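Side-chain contacts in CptN Toxin (Eubacterium rectale DSM 17629, PDB 4RMO), which is the toxin of a type III toxin-antitoxin system linked to bacteriophage resistance, probably an endoribonuclease, here bound to its pseudoknot RNA antitoxin: residues A[31-36]-A[117-122]; A[90-95]-A[127-132]. One frame throughout, in Å; residues are numbered along the deposited sequence.

Contact 1: A[31-36]-A[117-122]; sequences PHYYCF and HAAKEI. With nucleotides of chain F.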
loop_
_atom_site.group_PDB
_atom_site.type_symbol
_atom_site.label_atom_id
_atom_site.label_comp_id
_atom_site.label_asym_id
_atom_site.label_seq_id
_atom_site.Cartn_x
_atom_site.Cartn_y
_atom_site.Cartn_z
ATOM N N PRO A 31 24.805 14.583 10.177
ATOM C CA PRO A 31 23.783 14.627 9.149
ATOM C C PRO A 31 22.400 14.864 9.738
ATOM O O PRO A 31 22.081 14.311 10.784
ATOM C CB PRO A 31 23.875 13.227 8.503
ATOM C CG PRO A 31 24.431 12.348 9.544
ATOM C CD PRO A 31 25.358 13.220 10.347
ATOM N N HIS A 32 21.578 15.651 9.044
ATOM C CA HIS A 32 20.214 15.882 9.436
ATOM C C HIS A 32 19.305 15.543 8.279
ATOM O O HIS A 32 19.614 15.824 7.115
ATOM C CB HIS A 32 19.984 17.350 9.805
ATOM C CG HIS A 32 20.516 17.749 11.136
ATOM N ND1 HIS A 32 21.850 18.044 11.345
ATOM C CD2 HIS A 32 19.903 17.913 12.330
ATOM C CE1 HIS A 32 22.037 18.350 12.615
ATOM N NE2 HIS A 32 20.871 18.286 13.234
ATOM N N TYR A 33 18.133 14.996 8.584
ATOM C CA TYR A 33 17.193 14.561 7.575
ATOM C C TYR A 33 16.071 15.578 7.416
ATOM O O TYR A 33 15.408 15.951 8.378
ATOM C CB TYR A 33 16.591 13.210 8.024
ATOM C CG TYR A 33 15.513 12.604 7.123
ATOM C CD1 TYR A 33 15.853 12.062 5.913
ATOM C CD2 TYR A 33 14.188 12.537 7.520
ATOM C CE1 TYR A 33 14.916 11.482 5.097
ATOM C CE2 TYR A 33 13.229 11.914 6.741
ATOM C CZ TYR A 33 13.606 11.403 5.510
ATOM O OH TYR A 33 12.679 10.830 4.670
ATOM N N TYR A 34 15.792 15.962 6.185
ATOM C CA TYR A 34 14.699 16.862 5.892
ATOM C C TYR A 34 13.407 16.059 5.709
ATOM O O TYR A 34 13.208 15.419 4.684
ATOM C CB TYR A 34 14.987 17.651 4.620
ATOM C CG TYR A 34 13.780 18.426 4.091
ATOM C CD1 TYR A 34 12.852 18.997 4.948
ATOM C CD2 TYR A 34 13.589 18.591 2.730
ATOM C CE1 TYR A 34 11.750 19.702 4.458
ATOM C CE2 TYR A 34 12.515 19.305 2.229
ATOM C CZ TYR A 34 11.585 19.846 3.097
ATOM O OH TYR A 34 10.486 20.545 2.593
ATOM N N CYS A 35 12.523 16.137 6.696
ATOM C CA CYS A 35 11.303 15.366 6.719
ATOM C C CYS A 35 10.099 15.951 5.961
ATOM O O CYS A 35 9.533 15.291 5.086
ATOM C CB CYS A 35 10.934 15.154 8.163
ATOM S SG CYS A 35 9.780 13.816 8.230
ATOM N N PHE A 36 9.689 17.155 6.290
ATOM C CA PHE A 36 8.615 17.817 5.554
ATOM C C PHE A 36 8.595 19.294 5.819
ATOM O O PHE A 36 9.099 19.754 6.811
ATOM C CB PHE A 36 7.224 17.249 5.897
ATOM C CG PHE A 36 7.002 17.017 7.367
ATOM C CD1 PHE A 36 6.807 18.072 8.243
ATOM C CD2 PHE A 36 6.889 15.757 7.849
ATOM C CE1 PHE A 36 6.558 17.859 9.591
ATOM C CE2 PHE A 36 6.678 15.523 9.201
ATOM C CZ PHE A 36 6.511 16.580 10.082
ATOM N N HIS A 117 9.405 3.323 1.310
ATOM C CA HIS A 117 8.608 2.802 2.397
ATOM C C HIS A 117 9.188 3.217 3.755
ATOM O O HIS A 117 8.460 3.304 4.743
ATOM C CB HIS A 117 8.455 1.266 2.332
ATOM C CG HIS A 117 9.655 0.520 2.825
ATOM N ND1 HIS A 117 10.775 0.303 2.038
ATOM C CD2 HIS A 117 9.914 -0.056 4.020
ATOM C CE1 HIS A 117 11.682 -0.344 2.745
ATOM N NE2 HIS A 117 11.179 -0.589 3.944
ATOM N N ALA A 118 10.507 3.403 3.831
ATOM C CA ALA A 118 11.139 3.823 5.085
ATOM C C ALA A 118 10.832 5.313 5.289
ATOM O O ALA A 118 10.489 5.714 6.393
ATOM C CB ALA A 118 12.631 3.585 5.074
ATOM N N ALA A 119 10.923 6.107 4.234
ATOM C CA ALA A 119 10.617 7.502 4.345
ATOM C C ALA A 119 9.202 7.705 4.855
ATOM O O ALA A 119 8.940 8.607 5.669
ATOM C CB ALA A 119 10.777 8.193 2.998
ATOM N N LYS A 120 8.268 6.921 4.314
ATOM C CA LYS A 120 6.860 7.038 4.673
ATOM C C LYS A 120 6.638 6.701 6.131
ATOM O O LYS A 120 5.937 7.409 6.843
ATOM C CB LYS A 120 6.006 6.149 3.776
ATOM C CG LYS A 120 4.542 6.187 4.103
ATOM C CD LYS A 120 3.752 5.256 3.181
ATOM C CE LYS A 120 2.508 4.709 3.879
ATOM N NZ LYS A 120 1.533 4.158 2.906
ATOM N N GLU A 121 7.290 5.666 6.610
ATOM C CA GLU A 121 7.142 5.321 8.004
ATOM C C GLU A 121 7.705 6.436 8.917
ATOM O O GLU A 121 7.181 6.693 9.998
ATOM C CB GLU A 121 7.827 3.990 8.280
ATOM C CG GLU A 121 7.207 3.237 9.439
ATOM C CD GLU A 121 7.936 1.948 9.805
ATOM O OE1 GLU A 121 8.709 1.406 8.951
ATOM O OE2 GLU A 121 7.753 1.509 10.968
ATOM N N ILE A 122 8.824 7.021 8.519
ATOM C CA ILE A 122 9.479 8.051 9.296
ATOM C C ILE A 122 8.610 9.309 9.287
ATOM O O ILE A 122 8.459 9.956 10.306
ATOM C CB ILE A 122 10.912 8.356 8.788
ATOM C CG1 ILE A 122 11.866 7.254 9.319
ATOM C CG2 ILE A 122 11.415 9.709 9.298
ATOM C CD1 ILE A 122 13.166 7.151 8.571
ATOM P P G F 36 14.989 -1.971 0.859
ATOM O OP1 G F 36 14.180 -1.123 1.781
ATOM O OP2 G F 36 16.159 -1.336 0.191
ATOM O "O5'" G F 36 15.447 -3.257 1.661
ATOM C "C5'" G F 36 14.556 -3.879 2.574
ATOM C "C4'" G F 36 14.706 -5.378 2.490
ATOM O "O4'" G F 36 14.119 -5.863 1.245
ATOM C "C3'" G F 36 16.120 -5.913 2.448
ATOM O "O3'" G F 36 16.663 -5.958 3.760
ATOM C "C2'" G F 36 15.894 -7.297 1.865
ATOM O "O2'" G F 36 15.383 -8.174 2.839
ATOM C "C1'" G F 36 14.837 -7.007 0.805
ATOM N N9 G F 36 15.368 -6.720 -0.527
ATOM C C8 G F 36 15.410 -5.499 -1.157
ATOM N N7 G F 36 15.925 -5.557 -2.357
ATOM C C5 G F 36 16.196 -6.905 -2.548
ATOM C C6 G F 36 16.737 -7.582 -3.668
ATOM O O6 G F 36 17.070 -7.115 -4.772
ATOM N N1 G F 36 16.851 -8.949 -3.430
ATOM C C2 G F 36 16.517 -9.578 -2.259
ATOM N N2 G F 36 16.699 -10.898 -2.233
ATOM N N3 G F 36 15.980 -8.966 -1.217
ATOM C C4 G F 36 15.855 -7.638 -1.427
#
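In the buried helix-on-sheet core of the toxin, Tyr33 on strand 32-37 reaches across to Ala119 and Ile122, two residues a little under one turn apart on helix 116-134. Its side chain stands out from the sheet with CG trans to the backbone N (chi1 177°), which carries the phenol end to the helix. There Tyr33 OH lies 3.7 Å from Ala119 CB, against the helix surface. Ortho to the hydroxyl, Tyr33 CE2 is 3.8 Å from Ile122 CG2, and this methyl meets the ring obliquely. The contact between the segments is purely van der Waals, with no hydrogen bond across it. The buried hydroxyl has its main partner in Glu123 OE1, one residue after Ile122; Asn4 OD1 is a weak second. Ala119, Ile122 and Glu123 of the helix thus all meet Tyr33. Around this core, the Tyr33 ring meets Phe87 of strand 84-87 edge-to-face and Phe6 of strand 6-9 obliquely, Ile122 touches His75 of strand 75-78, and Cys35 packs on Glu123 and Ala126 of helix 116-134.

Contact 2: A[90-95]-A[127-132]; sequences QDMFPI and RKVLGM. With nucleotides of chain B.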
loop_
_atom_site.group_PDB
_atom_site.type_symbol
_atom_site.label_atom_id
_atom_site.label_comp_id
_atom_site.label_asym_id
_atom_site.label_seq_id
_atom_site.Cartn_x
_atom_site.Cartn_y
_atom_site.Cartn_z
ATOM N N GLN A 90 12.323 12.292 18.222
ATOM C CA GLN A 90 12.152 13.014 19.484
ATOM C C GLN A 90 12.714 14.433 19.462
ATOM O O GLN A 90 12.154 15.326 20.081
ATOM C CB GLN A 90 12.830 12.230 20.617
ATOM C CG GLN A 90 14.299 11.940 20.358
ATOM C CD GLN A 90 14.933 11.129 21.442
ATOM O OE1 GLN A 90 14.288 10.296 22.079
ATOM N NE2 GLN A 90 16.249 11.318 21.629
ATOM N N ASP A 91 13.813 14.632 18.725
ATOM C CA ASP A 91 14.573 15.872 18.791
ATOM C C ASP A 91 14.459 16.658 17.514
ATOM O O ASP A 91 15.330 17.469 17.172
ATOM C CB ASP A 91 16.028 15.563 19.077
ATOM C CG ASP A 91 16.227 15.016 20.457
ATOM O OD1 ASP A 91 15.580 15.504 21.393
ATOM O OD2 ASP A 91 17.090 14.126 20.637
HETATM N N MSE A 92 13.389 16.422 16.796
HETATM C CA MSE A 92 13.187 17.141 15.541
HETATM C C MSE A 92 12.951 18.605 15.794
HETATM O O MSE A 92 12.484 18.988 16.880
HETATM C CB MSE A 92 11.987 16.570 14.814
HETATM C CG MSE A 92 10.695 16.832 15.602
HETATM SE SE MSE A 92 9.204 15.848 14.766
HETATM C CE MSE A 92 9.047 16.813 13.076
ATOM N N PHE A 93 13.195 19.425 14.779
ATOM C CA PHE A 93 13.133 20.863 14.971
ATOM C C PHE A 93 13.022 21.590 13.668
ATOM O O PHE A 93 13.288 21.022 12.617
ATOM C CB PHE A 93 14.419 21.343 15.682
ATOM C CG PHE A 93 15.672 21.086 14.872
ATOM C CD1 PHE A 93 16.116 21.996 13.938
ATOM C CD2 PHE A 93 16.393 19.941 15.064
ATOM C CE1 PHE A 93 17.266 21.782 13.230
ATOM C CE2 PHE A 93 17.540 19.688 14.339
ATOM C CZ PHE A 93 17.975 20.623 13.397
ATOM N N PRO A 94 12.612 22.849 13.715
ATOM C CA PRO A 94 12.406 23.588 12.476
ATOM C C PRO A 94 13.553 24.443 12.070
ATOM O O PRO A 94 14.350 24.843 12.895
ATOM C CB PRO A 94 11.233 24.481 12.814
ATOM C CG PRO A 94 11.399 24.761 14.268
ATOM C CD PRO A 94 12.090 23.574 14.875
ATOM N N ILE A 95 13.640 24.723 10.786
ATOM C CA ILE A 95 14.741 25.480 10.261
ATOM C C ILE A 95 14.315 26.218 8.982
ATOM O O ILE A 95 13.266 25.928 8.416
ATOM C CB ILE A 95 15.912 24.552 9.952
ATOM C CG1 ILE A 95 17.210 25.324 9.901
ATOM C CG2 ILE A 95 15.742 23.827 8.628
ATOM C CD1 ILE A 95 18.406 24.452 10.214
ATOM N N ARG A 127 5.069 13.081 12.202
ATOM C CA ARG A 127 3.820 13.845 12.330
ATOM C C ARG A 127 3.197 13.594 13.676
ATOM O O ARG A 127 2.666 14.491 14.304
ATOM C CB ARG A 127 2.861 13.455 11.231
ATOM C CG ARG A 127 3.266 14.041 9.894
ATOM C CD ARG A 127 2.220 13.747 8.783
ATOM N NE ARG A 127 2.743 14.223 7.501
ATOM C CZ ARG A 127 2.887 15.502 7.171
ATOM N NH1 ARG A 127 2.507 16.481 7.985
ATOM N NH2 ARG A 127 3.426 15.814 6.003
ATOM N N LYS A 128 3.249 12.344 14.107
ATOM C CA LYS A 128 2.761 11.977 15.388
ATOM C C LYS A 128 3.589 12.646 16.519
ATOM O O LYS A 128 3.037 13.224 17.456
ATOM C CB LYS A 128 2.833 10.476 15.541
ATOM C CG LYS A 128 2.300 9.990 16.857
ATOM C CD LYS A 128 2.148 8.484 16.923
ATOM C CE LYS A 128 1.767 8.056 18.350
ATOM N NZ LYS A 128 1.828 6.575 18.597
ATOM N N VAL A 129 4.908 12.540 16.435
ATOM C CA VAL A 129 5.744 13.100 17.454
ATOM C C VAL A 129 5.558 14.622 17.533
ATOM O O VAL A 129 5.438 15.188 18.612
ATOM C CB VAL A 129 7.209 12.758 17.220
ATOM C CG1 VAL A 129 8.096 13.704 18.011
ATOM C CG2 VAL A 129 7.465 11.321 17.607
ATOM N N LEU A 130 5.557 15.279 16.390
ATOM C CA LEU A 130 5.364 16.716 16.380
ATOM C C LEU A 130 3.996 17.084 16.970
ATOM O O LEU A 130 3.852 18.103 17.659
ATOM C CB LEU A 130 5.503 17.252 14.986
ATOM C CG LEU A 130 5.308 18.756 14.853
ATOM C CD1 LEU A 130 6.299 19.469 15.734
ATOM C CD2 LEU A 130 5.452 19.167 13.392
ATOM N N GLY A 131 2.985 16.269 16.694
ATOM C CA GLY A 131 1.642 16.539 17.215
ATOM C C GLY A 131 1.623 16.495 18.721
ATOM O O GLY A 131 0.985 17.313 19.369
HETATM N N MSE A 132 2.311 15.516 19.255
HETATM C CA MSE A 132 2.420 15.341 20.670
HETATM C C MSE A 132 3.272 16.430 21.354
HETATM O O MSE A 132 2.884 16.944 22.400
HETATM C CB MSE A 132 3.034 13.972 20.942
HETATM C CG MSE A 132 2.053 12.831 20.668
HETATM SE SE MSE A 132 2.832 11.214 20.730
HETATM C CE MSE A 132 2.946 10.977 22.433
ATOM P P U B 26 -1.124 16.776 10.166
ATOM O OP1 U B 26 -0.951 17.838 9.145
ATOM O OP2 U B 26 -0.006 15.873 10.561
ATOM O "O5'" U B 26 -1.586 17.340 11.591
ATOM C "C5'" U B 26 -2.665 18.315 11.700
ATOM C "C4'" U B 26 -2.790 18.770 13.132
ATOM O "O4'" U B 26 -2.994 17.602 13.981
ATOM C "C3'" U B 26 -1.569 19.489 13.696
ATOM O "O3'" U B 26 -2.008 20.441 14.642
ATOM C "C2'" U B 26 -0.840 18.373 14.440
ATOM O "O2'" U B 26 -0.001 18.765 15.503
ATOM C "C1'" U B 26 -2.012 17.556 14.991
ATOM N N1 U B 26 -1.667 16.148 15.232
ATOM C C2 U B 26 -1.684 15.691 16.528
ATOM O O2 U B 26 -1.969 16.406 17.475
ATOM N N3 U B 26 -1.319 14.377 16.681
ATOM C C4 U B 26 -0.947 13.493 15.688
ATOM O O4 U B 26 -0.657 12.329 15.984
ATOM C C5 U B 26 -0.990 14.031 14.374
ATOM C C6 U B 26 -1.308 15.318 14.196
ATOM P P G B 3 22.618 9.686 28.869
ATOM O OP1 G B 3 22.889 8.749 29.940
ATOM O OP2 G B 3 22.489 9.170 27.467
ATOM O "O5'" G B 3 21.292 10.519 29.084
ATOM C "C5'" G B 3 21.081 11.303 30.262
ATOM C "C4'" G B 3 19.939 12.271 30.028
ATOM O "O4'" G B 3 20.299 13.154 28.928
ATOM C "C3'" G B 3 18.619 11.652 29.602
ATOM O "O3'" G B 3 17.808 11.288 30.720
ATOM C "C2'" G B 3 17.966 12.800 28.851
ATOM O "O2'" G B 3 17.321 13.732 29.692
ATOM C "C1'" G B 3 19.163 13.419 28.136
ATOM N N9 G B 3 19.382 12.850 26.808
ATOM C C8 G B 3 20.160 11.767 26.493
ATOM N N7 G B 3 20.111 11.450 25.228
ATOM C C5 G B 3 19.270 12.400 24.669
ATOM C C6 G B 3 18.847 12.572 23.336
ATOM O O6 G B 3 19.178 11.929 22.339
ATOM N N1 G B 3 17.987 13.659 23.205
ATOM C C2 G B 3 17.558 14.451 24.238
ATOM N N2 G B 3 16.700 15.428 23.919
ATOM N N3 G B 3 17.943 14.295 25.492
ATOM C C4 G B 3 18.806 13.267 25.631
ATOM P P A B 7 -0.612 7.764 25.964
ATOM O OP1 A B 7 -0.328 7.267 27.325
ATOM O OP2 A B 7 -1.262 6.917 24.944
ATOM O "O5'" A B 7 -1.538 9.033 26.084
ATOM C "C5'" A B 7 -1.178 10.090 26.965
ATOM C "C4'" A B 7 -1.574 11.414 26.368
ATOM O "O4'" A B 7 -0.641 11.785 25.332
ATOM C "C3'" A B 7 -2.926 11.516 25.676
ATOM O "O3'" A B 7 -3.996 11.668 26.611
ATOM C "C2'" A B 7 -2.731 12.774 24.838
ATOM O "O2'" A B 7 -2.892 13.967 25.575
ATOM C "C1'" A B 7 -1.270 12.630 24.389
ATOM N N9 A B 7 -1.114 12.012 23.069
ATOM C C8 A B 7 -0.875 10.682 22.816
ATOM N N7 A B 7 -0.862 10.380 21.545
ATOM C C5 A B 7 -1.053 11.597 20.915
ATOM C C6 A B 7 -1.114 11.945 19.566
ATOM N N6 A B 7 -0.978 11.057 18.575
ATOM N N1 A B 7 -1.329 13.244 19.260
ATOM C C2 A B 7 -1.473 14.124 20.269
ATOM N N3 A B 7 -1.454 13.907 21.582
ATOM C C4 A B 7 -1.221 12.610 21.840
#
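Met92, a selenomethionine, has CG between its own backbone N and carbonyl carbon (chi1 66°), runs extended to SE and then bends (chi3 -68°), a shape that sets SE against Val129 and Leu130 and turns CE on to Leu130. The contact belongs to the packing of helix 116-134 on the antiparallel sheet, just where the chain leads into strand 93-96. Met92 SE lies 4.0 Å from Val129 CG1, a branch held trans to the valine N, and likewise 4.0 Å from Leu130 CB, so the heavy atom rests on two consecutive helical residues. The side chains of Met92 and Leu130 cross at about a right angle. A looser touch comes from Gln90, whose CA is 4.4 Å from Val129 CG1. No hydrogen bond crosses between the segments; Leu130 is also covered by Trp46 of strand 44-51 and Ile146 of helix 146-153. The helix face turned from Met92 is given to the antitoxin RNA. Met132 CG stands over the face of the adenine of A7 of chain B, 3.4 Å from its C5, and the ribose of U26 of chain B comes close to Gly131, whose CA is 3.3 Å from O2' of that nucleotide, with the uracil alongside. At the other end of the contact Gln90 NE2 donates both to an uracil O4 and to Asp91 OD2 (3.1 Å), meeting the carboxylate from above its plane. That bond probably steadies Asp91, which grips the guanine of G3 of chain B with both oxygens: guanine N2 donates to Asp91 OD1 at 2.8 Å, and guanine N1 points almost straight at Asp91 OD2 (2.8 Å, 175°).

Overall arrangement
Contacts 1 and 2 lie about 12 Å apart, centre to centre, and share helix 116-134: contact 1 packs it on strand 32-37 near the start of the helix, and contact 2, farther along, on the segment leading into strand 93-96 of the same antiparallel sheet. Their segments alternate along the chain: 31-36, 90-95, 117-122, 127-132. Strands 32-37 and 93-96 both pair with strand 44-51. The two contacts also touch directly: Phe36 CZ lies 3.9 Å from Met92 CE, the Phe36 ring makes a cation-pi contact with Arg127, and His32 packs on Phe93. One helix is therefore packed at two successive levels, while at contact 2 its outer side receives RNA of the antitoxin.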